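Local structure of putative amidohydrolase (Unidentified, 3FEQ) at residues T4-Q9 and Q48-R53; V35-R40 and G367-G372; S71-G76 and G326-F331; V270-V275 and R337-V342. The protein is a zinc-binding member of the amidohydrolase superfamily, probably a prolidase that hydrolyses dipeptides ending in proline. One frame throughout, in Å; residues are numbered along the deposited sequence.

Interaction 1 of 4, residues T4-Q9 and Q48-R53; sequences TITVLQ and QAIDVR
Q9 and D51 face each other across a parallel strand pair in which strand 5-9 and strand 48-51 run at 15° to each other, their axes 4.5 Å apart at the closest. Q9 leaves the backbone with CG set between its N and its carbonyl carbon (chi1 45°), and the chain is extended beyond CG, so the amide is carried across to the partner strand. Along it, CG lies 3.4 Å from I50 O and also near D51 CA; CD comes close to D51 OD2, and at the tip NE2 is 3.5 Å from D51 OD2. The amide and carboxylate planes are nearly perpendicular, 82° apart, and the two side chains cross at about a right angle. The backbones are bonded alternately: I50 N donates to V7 O at 3.0 Å, Q9 N to I50 O at 3.2 Å and V52 N to Q9 O at 3.1 Å. On the sheet face that carries T6, L8 and I50, L8 and I50 lie side by side pointing the same way, with L8 CD1 3.8 Å from I50 CB, while L8 CB touches V52 CG2. The pair belongs to a mixed sheet beside the TIM barrel, consistent with the small beta domain of amidohydrolases. Strand 5-9 has two partners there, 48-51 in parallel and 20-30 antiparallel, while L402 and Y400 of strand 398-403 pack on L8 and I50.

Interaction 2 of 4, residues V35-R40 and G367-G372; sequences VEVTDR and GVIAVG
V371 sets its branched end against the backbone carbonyl of V35: its CG1 lies 3.4 Å and its CG2 3.5 Å from V35 O, so the oxygen meets both methyls of the isopropyl group. CG1 stands opposite the backbone N across the first torsion (chi1 174°), and CG2 reaches on along the strand to within 4.0 Å of E36 CA and 4.2 Å of V37 N. Two residues along the strand from V35, V37 CG2 meets I369 CG2 at 4.0 Å, the two side chains crossing at about a right angle. The same V37 methyl comes 4.5 Å from A370 CA. No hydrogen bond joins the two segments, which makes this a van der Waals contact between a strand and an irregular loop whose touching parts run 127° apart. Outward from these atoms, the strand is shaped by a classic beta bulge: V35 and E36 both face V28 on strand 20-30, and both bond to it through the backbone. On the loop side, a backbone bond between G372 and I34 fastens the chain just past V371. V37 and I369 also share V13 of strand 11-15, and I369 rests in addition on V57 and P59 of strand 56-66. The loop between helix 354-359 and strand 377-380 is therefore packed against strand 33-38, with strands 11-15 and 56-66 meeting its buried isoleucine.

Interaction 3 of 4, residues S71-G76 and G326-F331; sequences SNANLG and GEMHAF
The backbones of N72 and G326 meet almost directly, their CA atoms 3.8 Å apart, where two loops of the amidohydrolase TIM barrel come together; G326 has positive phi (62°), and S71 O is 3.7 Å from G326 CA. One backbone hydrogen bond, between G326 and A70, fastens the loops just before S71. N72 turns its amide away from G326 and back onto its own chain: its OD1 accepts from N74 N at 3.3 Å, an Asx turn in which the donor stands well above the carbonyl plane, 47° out of it. N74 then takes the N-cap of helix 75-79, its OD1 accepting from V77 N. Across the contact, A73 points its methyl at the end of M328, which also packs on A279 and L280 of helix 274-282. The M328 chain bends at its last torsion (chi3 -84°), and this brings CE within 3.7 Å of A73 CB. H329, beside I93 and M97 of helix 90-99, has a weak bond from ND1 back to G326 O. The side chain of A73 is about 12 Å from a bound zinc ion. One water bridges the loops, accepting from A73 N at 2.7 Å and donating to E327 OE1 at 2.9 Å.

Interaction 4 of 4, residues V270-V275 and R337-V342; sequences VVPTLV and RIRAEV
R339 and P272 cross at about a right angle, the arginine running extended from CG to NE until its guanidinium group reaches the proline ring. P272 CB lies over one face of that group, 3.5 Å from R339 NH2, while P272 CD approaches the same nitrogen at 3.3 Å. The first torsion of R339 places CG opposite its own carbonyl carbon (chi1 -66°), from where the straight chain leaves helix 335-340 toward the end of strand 269-271. The contact thus joins the C-terminal end of a parallel strand of the TIM barrel, and the helix after it, to helix 335-340. Beside R339, I338 points at the first turn of helix 274-282 and divides its branches between two residues. Its CG2 sits 3.9 Å from both CB and CD1 of L274, with the two side chains crossing at a slant, and its CD1 comes 3.7 Å from V275 CA and 3.9 Å from V275 CB. L274 continues the apolar layer onto L308 of helix 302-314. T273, between proline and helix, turns away from R339 and bonds through OG1 to ND1 of the zinc ligand H251; its side chain is about 7 Å from a zinc ion. E335 ties the two helices together, pairing through OE1 with R339 NE in a salt bridge and accepting through OE2 from V275 N. With E335 as its counter-ion, G319 O as a weak partner of NH1, and P272, just past strand 269-271, packed over one face, the buried guanidinium probably keeps its positive charge.

In the fold
Interactions 1 and 2 both reach one mixed sheet, their centres about 13 Å apart and their segments alternating along the chain: 4-9, 35-40, 48-53, then 367-372 far later. That last return brings the chain after the barrel helices back onto the N-terminal strands. Interactions 3 and 4 lie between those ends in sequence, in the zinc-binding TIM barrel, with centres about 19 Å apart. They also alternate, and they touch where F331 O meets V275 CG2 at 3.5 Å; helix 274-282 serves both. Centre to centre, interaction 1 is about 37 Å from interaction 3 and about 33 Å from interaction 4, interaction 2 about 38 Å and about 29 Å, so the sheet contacts lie far from the two in the barrel.

Interaction 1 of 4, residues T4-Q9 and Q48-R53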
loop_
_atom_site.group_PDB
_atom_site.type_symbol
_atom_site.label_atom_id
_atom_site.label_comp_id
_atom_site.label_asym_id
_atom_site.label_seq_id
_atom_site.Cartn_x
_atom_site.Cartn_y
_atom_site.Cartn_z
ATOM N N THR C 4 -47.533 28.577 -16.467
ATOM C CA THR C 4 -48.059 29.723 -17.262
ATOM C C THR C 4 -47.137 30.051 -18.445
ATOM O O THR C 4 -46.430 29.181 -18.935
ATOM C CB THR C 4 -48.331 30.970 -16.376
ATOM O OG1 THR C 4 -47.213 31.203 -15.510
ATOM C CG2 THR C 4 -49.603 30.777 -15.528
ATOM N N ILE C 5 -47.128 31.306 -18.884
ATOM C CA ILE C 5 -46.873 31.618 -20.286
ATOM C C ILE C 5 -46.305 33.031 -20.467
ATOM O O ILE C 5 -46.648 33.944 -19.720
ATOM C CB ILE C 5 -48.180 31.419 -21.111
ATOM C CG1 ILE C 5 -47.991 31.771 -22.587
ATOM C CG2 ILE C 5 -49.363 32.186 -20.488
ATOM C CD1 ILE C 5 -48.768 30.861 -23.518
ATOM N N THR C 6 -45.425 33.201 -21.448
ATOM C CA THR C 6 -44.752 34.479 -21.676
ATOM C C THR C 6 -44.718 34.838 -23.160
ATOM O O THR C 6 -44.653 33.958 -24.017
ATOM C CB THR C 6 -43.315 34.449 -21.108
ATOM O OG1 THR C 6 -43.373 34.217 -19.700
ATOM C CG2 THR C 6 -42.577 35.766 -21.356
ATOM N N VAL C 7 -44.779 36.133 -23.457
ATOM C CA VAL C 7 -44.678 36.601 -24.824
ATOM C C VAL C 7 -43.680 37.738 -24.947
ATOM O O VAL C 7 -43.844 38.788 -24.326
ATOM C CB VAL C 7 -46.041 37.077 -25.349
ATOM C CG1 VAL C 7 -45.882 37.734 -26.720
ATOM C CG2 VAL C 7 -47.021 35.916 -25.413
ATOM N N LEU C 8 -42.654 37.530 -25.763
ATOM C CA LEU C 8 -41.887 38.645 -26.291
ATOM C C LEU C 8 -42.595 39.171 -27.524
ATOM O O LEU C 8 -42.697 38.460 -28.521
ATOM C CB LEU C 8 -40.479 38.207 -26.685
ATOM C CG LEU C 8 -39.482 37.700 -25.643
ATOM C CD1 LEU C 8 -39.720 38.332 -24.286
ATOM C CD2 LEU C 8 -39.521 36.188 -25.548
ATOM N N GLN C 9 -43.058 40.417 -27.463
ATOM C CA GLN C 9 -43.938 40.952 -28.494
ATOM C C GLN C 9 -43.307 42.024 -29.378
ATOM O O GLN C 9 -42.672 42.962 -28.887
ATOM C CB GLN C 9 -45.243 41.451 -27.885
ATOM C CG GLN C 9 -45.074 42.275 -26.633
ATOM C CD GLN C 9 -46.395 42.538 -25.942
ATOM O OE1 GLN C 9 -47.361 41.789 -26.116
ATOM N NE2 GLN C 9 -46.445 43.606 -25.148
ATOM N N GLN C 48 -47.474 36.490 -19.621
ATOM C CA GLN C 48 -46.578 37.430 -18.957
ATOM C C GLN C 48 -45.600 38.052 -19.948
ATOM O O GLN C 48 -44.677 37.391 -20.422
ATOM C CB GLN C 48 -45.812 36.733 -17.830
ATOM C CG GLN C 48 -44.998 37.676 -16.959
ATOM C CD GLN C 48 -45.157 37.386 -15.479
ATOM O OE1 GLN C 48 -46.194 37.681 -14.885
ATOM N NE2 GLN C 48 -44.127 36.804 -14.876
ATOM N N ALA C 49 -45.810 39.328 -20.256
ATOM C CA ALA C 49 -45.448 39.861 -21.527
ATOM C C ALA C 49 -44.364 40.890 -21.399
ATOM O O ALA C 49 -44.230 41.515 -20.375
ATOM C CB ALA C 49 -46.622 40.440 -22.164
ATOM N N ILE C 50 -43.605 41.078 -22.463
ATOM C CA ILE C 50 -42.421 41.914 -22.412
ATOM C C ILE C 50 -42.280 42.606 -23.765
ATOM O O ILE C 50 -42.189 41.940 -24.797
ATOM C CB ILE C 50 -41.170 41.081 -22.096
ATOM C CG1 ILE C 50 -41.340 40.359 -20.759
ATOM C CG2 ILE C 50 -39.936 41.956 -22.053
ATOM C CD1 ILE C 50 -40.507 39.107 -20.623
ATOM N N ASP C 51 -42.320 43.938 -23.763
ATOM C CA ASP C 51 -42.350 44.700 -25.011
ATOM C C ASP C 51 -40.964 44.824 -25.621
ATOM O O ASP C 51 -40.075 45.469 -25.064
ATOM C CB ASP C 51 -42.978 46.083 -24.810
ATOM C CG ASP C 51 -43.533 46.669 -26.103
ATOM O OD1 ASP C 51 -42.840 47.492 -26.734
ATOM O OD2 ASP C 51 -44.660 46.299 -26.499
ATOM N N VAL C 52 -40.798 44.190 -26.774
ATOM C CA VAL C 52 -39.520 44.133 -27.450
ATOM C C VAL C 52 -39.620 44.829 -28.799
ATOM O O VAL C 52 -39.296 44.255 -29.838
ATOM C CB VAL C 52 -39.090 42.683 -27.656
ATOM C CG1 VAL C 52 -37.622 42.619 -28.026
ATOM C CG2 VAL C 52 -39.350 41.876 -26.396
ATOM N N ARG C 53 -40.087 46.072 -28.778
ATOM C CA ARG C 53 -40.284 46.826 -30.009
ATOM C C ARG C 53 -38.944 47.357 -30.524
ATOM O O ARG C 53 -38.130 47.878 -29.751
ATOM C CB ARG C 53 -41.345 47.935 -29.809
ATOM C CG ARG C 53 -40.853 49.400 -29.764
ATOM C CD ARG C 53 -40.128 49.780 -28.463
ATOM N NE ARG C 53 -40.865 49.394 -27.265
ATOM C CZ ARG C 53 -40.351 49.349 -26.040
ATOM N NH1 ARG C 53 -41.115 48.989 -25.018
ATOM N NH2 ARG C 53 -39.076 49.650 -25.833
#

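Interaction 2 of 4, residues V35-R40 and G367-G372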
loop_
_atom_site.group_PDB
_atom_site.type_symbol
_atom_site.label_atom_id
_atom_site.label_comp_id
_atom_site.label_asym_id
_atom_site.label_seq_id
_atom_site.Cartn_x
_atom_site.Cartn_y
_atom_site.Cartn_z
ATOM N N VAL C 35 -43.407 27.980 -28.292
ATOM C CA VAL C 35 -44.596 27.368 -28.891
ATOM C C VAL C 35 -45.037 28.038 -30.183
ATOM O O VAL C 35 -45.669 27.403 -31.017
ATOM C CB VAL C 35 -45.792 27.361 -27.944
ATOM C CG1 VAL C 35 -46.753 26.275 -28.349
ATOM C CG2 VAL C 35 -45.348 27.148 -26.534
ATOM N N GLU C 36 -44.731 29.322 -30.338
ATOM C CA GLU C 36 -45.098 30.036 -31.550
ATOM C C GLU C 36 -44.148 31.171 -31.868
ATOM O O GLU C 36 -43.820 31.980 -31.006
ATOM C CB GLU C 36 -46.522 30.585 -31.442
ATOM C CG GLU C 36 -47.483 30.055 -32.497
ATOM C CD GLU C 36 -48.851 30.711 -32.423
ATOM O OE1 GLU C 36 -49.860 29.980 -32.319
ATOM O OE2 GLU C 36 -48.916 31.958 -32.457
ATOM N N VAL C 37 -43.725 31.236 -33.122
ATOM C CA VAL C 37 -43.141 32.452 -33.658
ATOM C C VAL C 37 -43.985 32.940 -34.826
ATOM O O VAL C 37 -44.152 32.240 -35.822
ATOM C CB VAL C 37 -41.701 32.234 -34.131
ATOM C CG1 VAL C 37 -40.958 33.566 -34.173
ATOM C CG2 VAL C 37 -40.985 31.247 -33.226
ATOM N N THR C 38 -44.518 34.151 -34.696
ATOM C CA THR C 38 -45.604 34.606 -35.556
ATOM C C THR C 38 -45.818 36.110 -35.428
ATOM O O THR C 38 -45.256 36.754 -34.543
ATOM C CB THR C 38 -46.923 33.880 -35.229
ATOM O OG1 THR C 38 -47.816 33.980 -36.345
ATOM C CG2 THR C 38 -47.580 34.495 -34.003
ATOM N N ASP C 39 -46.633 36.664 -36.319
ATOM C CA ASP C 39 -47.049 38.058 -36.215
ATOM C C ASP C 39 -48.566 38.173 -36.104
ATOM O O ASP C 39 -49.093 39.229 -35.752
ATOM C CB ASP C 39 -46.548 38.858 -37.418
ATOM C CG ASP C 39 -46.677 38.094 -38.722
ATOM O OD1 ASP C 39 -47.071 36.909 -38.681
ATOM O OD2 ASP C 39 -46.385 38.677 -39.787
ATOM N N ARG C 40 -49.261 37.082 -36.406
ATOM C CA ARG C 40 -50.593 36.847 -35.861
ATOM C C ARG C 40 -50.710 37.385 -34.439
ATOM O O ARG C 40 -50.279 36.740 -33.483
ATOM C CB ARG C 40 -50.927 35.354 -35.888
ATOM C CG ARG C 40 -52.056 34.954 -34.950
ATOM C CD ARG C 40 -51.820 33.573 -34.362
ATOM N NE ARG C 40 -52.043 33.549 -32.918
ATOM C CZ ARG C 40 -53.088 32.972 -32.334
ATOM N NH1 ARG C 40 -54.012 32.368 -33.069
ATOM N NH2 ARG C 40 -53.210 32.998 -31.014
ATOM N N GLY C 367 -29.936 27.190 -29.795
ATOM C CA GLY C 367 -29.319 27.898 -30.920
ATOM C C GLY C 367 -30.256 28.232 -32.067
ATOM O O GLY C 367 -29.820 28.655 -33.136
ATOM N N VAL C 368 -31.552 28.049 -31.852
ATOM C CA VAL C 368 -32.536 28.343 -32.888
ATOM C C VAL C 368 -33.861 28.795 -32.264
ATOM O O VAL C 368 -34.324 28.193 -31.288
ATOM C CB VAL C 368 -32.723 27.133 -33.856
ATOM C CG1 VAL C 368 -33.374 25.941 -33.156
ATOM C CG2 VAL C 368 -33.500 27.538 -35.097
ATOM N N ILE C 369 -34.421 29.898 -32.767
ATOM C CA ILE C 369 -35.778 30.293 -32.392
ATOM C C ILE C 369 -36.794 29.615 -33.301
ATOM O O ILE C 369 -37.089 30.090 -34.393
ATOM C CB ILE C 369 -35.997 31.821 -32.413
ATOM C CG1 ILE C 369 -34.939 32.524 -31.575
ATOM C CG2 ILE C 369 -37.371 32.166 -31.867
ATOM C CD1 ILE C 369 -35.129 34.012 -31.511
ATOM N N ALA C 370 -37.304 28.484 -32.845
ATOM C CA ALA C 370 -38.247 27.705 -33.615
ATOM C C ALA C 370 -39.202 27.048 -32.652
ATOM O O ALA C 370 -38.952 27.013 -31.450
ATOM C CB ALA C 370 -37.522 26.660 -34.432
ATOM N N VAL C 371 -40.305 26.534 -33.179
ATOM C CA VAL C 371 -41.316 25.920 -32.335
ATOM C C VAL C 371 -40.774 24.601 -31.806
ATOM O O VAL C 371 -40.232 23.802 -32.556
ATOM C CB VAL C 371 -42.647 25.718 -33.097
ATOM C CG1 VAL C 371 -43.642 24.945 -32.255
ATOM C CG2 VAL C 371 -43.235 27.068 -33.502
ATOM N N GLY C 372 -40.853 24.417 -30.496
ATOM C CA GLY C 372 -40.432 23.173 -29.884
ATOM C C GLY C 372 -39.074 23.290 -29.227
ATOM O O GLY C 372 -38.703 22.446 -28.420
#

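Interaction 3 of 4, residues S71-G76 and G326-F331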
loop_
_atom_site.group_PDB
_atom_site.type_symbol
_atom_site.label_atom_id
_atom_site.label_comp_id
_atom_site.label_asym_id
_atom_site.label_seq_id
_atom_site.Cartn_x
_atom_site.Cartn_y
_atom_site.Cartn_z
ATOM N N SER C 71 -10.179 30.802 -12.120
ATOM C CA SER C 71 -10.337 32.095 -11.480
ATOM C C SER C 71 -9.038 32.889 -11.393
ATOM O O SER C 71 -9.069 34.065 -11.034
ATOM C CB SER C 71 -10.962 31.945 -10.099
ATOM O OG SER C 71 -10.065 31.328 -9.204
ATOM N N ASN C 72 -7.903 32.257 -11.701
ATOM C CA ASN C 72 -6.693 33.011 -12.045
ATOM C C ASN C 72 -5.794 32.417 -13.133
ATOM O O ASN C 72 -5.763 31.208 -13.329
ATOM C CB ASN C 72 -5.895 33.403 -10.799
ATOM C CG ASN C 72 -4.949 32.334 -10.355
ATOM O OD1 ASN C 72 -3.774 32.319 -10.743
ATOM N ND2 ASN C 72 -5.444 31.433 -9.519
ATOM N N ALA C 73 -5.044 33.291 -13.803
ATOM C CA ALA C 73 -4.366 32.997 -15.068
ATOM C C ALA C 73 -3.241 31.968 -14.972
ATOM O O ALA C 73 -2.842 31.376 -15.971
ATOM C CB ALA C 73 -3.852 34.289 -15.695
ATOM N N ASN C 74 -2.707 31.776 -13.775
ATOM C CA ASN C 74 -1.781 30.682 -13.523
ATOM C C ASN C 74 -2.560 29.404 -13.170
ATOM O O ASN C 74 -3.081 29.262 -12.057
ATOM C CB ASN C 74 -0.823 31.072 -12.391
ATOM C CG ASN C 74 0.376 30.151 -12.283
ATOM O OD1 ASN C 74 0.285 28.939 -12.515
ATOM N ND2 ASN C 74 1.508 30.720 -11.898
ATOM N N LEU C 75 -2.641 28.477 -14.119
ATOM C CA LEU C 75 -3.427 27.260 -13.914
ATOM C C LEU C 75 -2.794 26.302 -12.922
ATOM O O LEU C 75 -3.485 25.471 -12.326
ATOM C CB LEU C 75 -3.689 26.534 -15.234
ATOM C CG LEU C 75 -4.595 27.219 -16.260
ATOM C CD1 LEU C 75 -4.672 26.385 -17.535
ATOM C CD2 LEU C 75 -5.982 27.494 -15.704
ATOM N N GLY C 76 -1.477 26.390 -12.777
ATOM C CA GLY C 76 -0.785 25.692 -11.702
ATOM C C GLY C 76 -1.311 26.118 -10.346
ATOM O O GLY C 76 -1.788 25.294 -9.576
ATOM N N GLY C 326 -8.835 33.860 -15.591
ATOM C CA GLY C 326 -8.720 34.899 -14.582
ATOM C C GLY C 326 -9.525 36.139 -14.908
ATOM O O GLY C 326 -10.650 36.055 -15.392
ATOM N N GLU C 327 -8.945 37.300 -14.650
ATOM C CA GLU C 327 -9.673 38.547 -14.807
ATOM C C GLU C 327 -9.861 38.902 -16.276
ATOM O O GLU C 327 -10.760 39.666 -16.625
ATOM C CB GLU C 327 -8.978 39.676 -14.059
ATOM C CG GLU C 327 -7.483 39.508 -13.967
ATOM C CD GLU C 327 -7.050 38.626 -12.804
ATOM O OE1 GLU C 327 -6.541 37.514 -13.060
ATOM O OE2 GLU C 327 -7.218 39.042 -11.638
ATOM N N MET C 328 -9.065 38.278 -17.139
ATOM C CA MET C 328 -9.273 38.362 -18.579
ATOM C C MET C 328 -10.597 37.733 -19.026
ATOM O O MET C 328 -10.885 37.648 -20.224
ATOM C CB MET C 328 -8.100 37.717 -19.315
ATOM C CG MET C 328 -6.796 38.484 -19.180
ATOM S SD MET C 328 -5.428 37.539 -19.862
ATOM C CE MET C 328 -5.018 36.478 -18.482
ATOM N N HIS C 329 -11.420 37.331 -18.064
ATOM C CA HIS C 329 -12.705 36.743 -18.388
ATOM C C HIS C 329 -13.654 37.738 -19.003
ATOM O O HIS C 329 -14.566 37.364 -19.740
ATOM C CB HIS C 329 -13.342 36.069 -17.179
ATOM C CG HIS C 329 -13.310 34.582 -17.259
ATOM N ND1 HIS C 329 -12.596 33.805 -16.377
ATOM C CD2 HIS C 329 -13.806 33.735 -18.192
ATOM C CE1 HIS C 329 -12.698 32.536 -16.728
ATOM N NE2 HIS C 329 -13.424 32.467 -17.830
ATOM N N ALA C 330 -13.382 39.011 -18.748
ATOM C CA ALA C 330 -14.243 40.097 -19.178
ATOM C C ALA C 330 -14.286 40.254 -20.692
ATOM O O ALA C 330 -15.266 40.752 -21.235
ATOM C CB ALA C 330 -13.804 41.389 -18.525
ATOM N N PHE C 331 -13.250 39.789 -21.381
ATOM C CA PHE C 331 -13.112 40.046 -22.814
ATOM C C PHE C 331 -13.888 39.061 -23.683
ATOM O O PHE C 331 -13.734 39.059 -24.899
ATOM C CB PHE C 331 -11.637 40.057 -23.222
ATOM C CG PHE C 331 -10.828 41.126 -22.544
ATOM C CD1 PHE C 331 -9.766 40.789 -21.726
ATOM C CD2 PHE C 331 -11.142 42.467 -22.713
ATOM C CE1 PHE C 331 -9.028 41.769 -21.084
ATOM C CE2 PHE C 331 -10.421 43.450 -22.062
ATOM C CZ PHE C 331 -9.357 43.101 -21.253
HETATM O O HOH W 1 -4.466 35.582 -12.546
#

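Interaction 4 of 4, residues V270-V275 and R337-V342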
loop_
_atom_site.group_PDB
_atom_site.type_symbol
_atom_site.label_atom_id
_atom_site.label_comp_id
_atom_site.label_asym_id
_atom_site.label_seq_id
_atom_site.Cartn_x
_atom_site.Cartn_y
_atom_site.Cartn_z
ATOM N N VAL C 270 -14.282 22.532 -35.433
ATOM C CA VAL C 270 -13.181 23.279 -34.799
ATOM C C VAL C 270 -13.748 24.352 -33.886
ATOM O O VAL C 270 -14.798 24.916 -34.166
ATOM C CB VAL C 270 -12.309 24.018 -35.830
ATOM C CG1 VAL C 270 -10.987 24.432 -35.214
ATOM C CG2 VAL C 270 -12.059 23.156 -37.019
ATOM N N VAL C 271 -13.062 24.639 -32.789
ATOM C CA VAL C 271 -13.465 25.748 -31.930
ATOM C C VAL C 271 -12.239 26.597 -31.701
ATOM O O VAL C 271 -11.419 26.285 -30.849
ATOM C CB VAL C 271 -14.051 25.269 -30.572
ATOM C CG1 VAL C 271 -14.550 26.422 -29.797
ATOM C CG2 VAL C 271 -15.193 24.312 -30.781
ATOM N N PRO C 272 -12.027 27.593 -32.565
ATOM C CA PRO C 272 -10.934 28.546 -32.360
ATOM C C PRO C 272 -11.203 29.375 -31.122
ATOM O O PRO C 272 -12.354 29.542 -30.738
ATOM C CB PRO C 272 -11.014 29.429 -33.600
ATOM C CG PRO C 272 -11.698 28.561 -34.644
ATOM C CD PRO C 272 -12.715 27.803 -33.852
ATOM N N THR C 273 -10.160 29.856 -30.466
ATOM C CA THR C 273 -10.355 30.676 -29.275
ATOM C C THR C 273 -9.487 31.912 -29.347
ATOM O O THR C 273 -8.773 32.229 -28.394
ATOM C CB THR C 273 -10.014 29.922 -27.975
ATOM O OG1 THR C 273 -8.670 29.430 -28.041
ATOM C CG2 THR C 273 -10.967 28.770 -27.751
ATOM N N LEU C 274 -9.593 32.629 -30.463
ATOM C CA LEU C 274 -8.647 33.688 -30.802
ATOM C C LEU C 274 -8.507 34.771 -29.733
ATOM O O LEU C 274 -7.401 35.235 -29.463
ATOM C CB LEU C 274 -9.000 34.296 -32.154
ATOM C CG LEU C 274 -9.022 33.270 -33.294
ATOM C CD1 LEU C 274 -9.164 33.958 -34.638
ATOM C CD2 LEU C 274 -7.777 32.396 -33.274
ATOM N N VAL C 275 -9.612 35.118 -29.084
ATOM C CA VAL C 275 -9.612 36.197 -28.113
ATOM C C VAL C 275 -8.586 36.010 -26.996
ATOM O O VAL C 275 -7.950 36.976 -26.588
ATOM C CB VAL C 275 -11.023 36.469 -27.548
ATOM C CG1 VAL C 275 -11.507 35.321 -26.677
ATOM C CG2 VAL C 275 -11.062 37.781 -26.792
ATOM N N ARG C 337 -16.279 39.978 -32.565
ATOM C CA ARG C 337 -15.700 40.949 -33.491
ATOM C C ARG C 337 -14.525 40.381 -34.284
ATOM O O ARG C 337 -14.447 40.555 -35.494
ATOM C CB ARG C 337 -15.308 42.247 -32.784
ATOM C CG ARG C 337 -15.372 43.485 -33.691
ATOM C CD ARG C 337 -16.122 44.647 -33.044
ATOM N NE ARG C 337 -15.189 45.586 -32.439
ATOM C CZ ARG C 337 -14.690 45.477 -31.208
ATOM N NH1 ARG C 337 -15.061 44.480 -30.409
ATOM N NH2 ARG C 337 -13.823 46.382 -30.768
ATOM N N ILE C 338 -13.646 39.658 -33.598
ATOM C CA ILE C 338 -12.504 39.009 -34.233
ATOM C C ILE C 338 -12.956 38.097 -35.362
ATOM O O ILE C 338 -12.394 38.112 -36.459
ATOM C CB ILE C 338 -11.689 38.214 -33.205
ATOM C CG1 ILE C 338 -11.167 39.163 -32.134
ATOM C CG2 ILE C 338 -10.530 37.507 -33.857
ATOM C CD1 ILE C 338 -10.622 38.468 -30.919
ATOM N N ARG C 339 -14.008 37.339 -35.108
ATOM C CA ARG C 339 -14.503 36.414 -36.106
ATOM C C ARG C 339 -15.276 37.107 -37.221
ATOM O O ARG C 339 -15.223 36.680 -38.376
ATOM C CB ARG C 339 -15.349 35.338 -35.449
ATOM C CG ARG C 339 -14.547 34.470 -34.553
ATOM C CD ARG C 339 -15.223 33.171 -34.392
ATOM N NE ARG C 339 -14.580 32.374 -33.369
ATOM C CZ ARG C 339 -14.659 31.056 -33.320
ATOM N NH1 ARG C 339 -15.325 30.395 -34.254
ATOM N NH2 ARG C 339 -14.076 30.402 -32.333
ATOM N N ALA C 340 -15.978 38.181 -36.871
ATOM C CA ALA C 340 -16.723 38.953 -37.845
ATOM C C ALA C 340 -15.775 39.621 -38.833
ATOM O O ALA C 340 -16.087 39.742 -40.009
ATOM C CB ALA C 340 -17.575 39.982 -37.156
ATOM N N GLU C 341 -14.599 40.009 -38.363
ATOM C CA GLU C 341 -13.676 40.766 -39.184
ATOM C C GLU C 341 -13.066 39.911 -40.274
ATOM O O GLU C 341 -12.461 40.426 -41.204
ATOM C CB GLU C 341 -12.562 41.366 -38.335
ATOM C CG GLU C 341 -12.947 42.632 -37.598
ATOM C CD GLU C 341 -11.910 43.031 -36.566
ATOM O OE1 GLU C 341 -10.758 42.552 -36.655
ATOM O OE2 GLU C 341 -12.244 43.824 -35.662
ATOM N N VAL C 342 -13.185 38.604 -40.152
ATOM C CA VAL C 342 -12.568 37.744 -41.142
ATOM C C VAL C 342 -13.636 37.091 -41.976
ATOM O O VAL C 342 -13.605 37.192 -43.194
ATOM C CB VAL C 342 -11.672 36.682 -40.510
ATOM C CG1 VAL C 342 -11.137 35.745 -41.567
ATOM C CG2 VAL C 342 -10.538 37.345 -39.754
#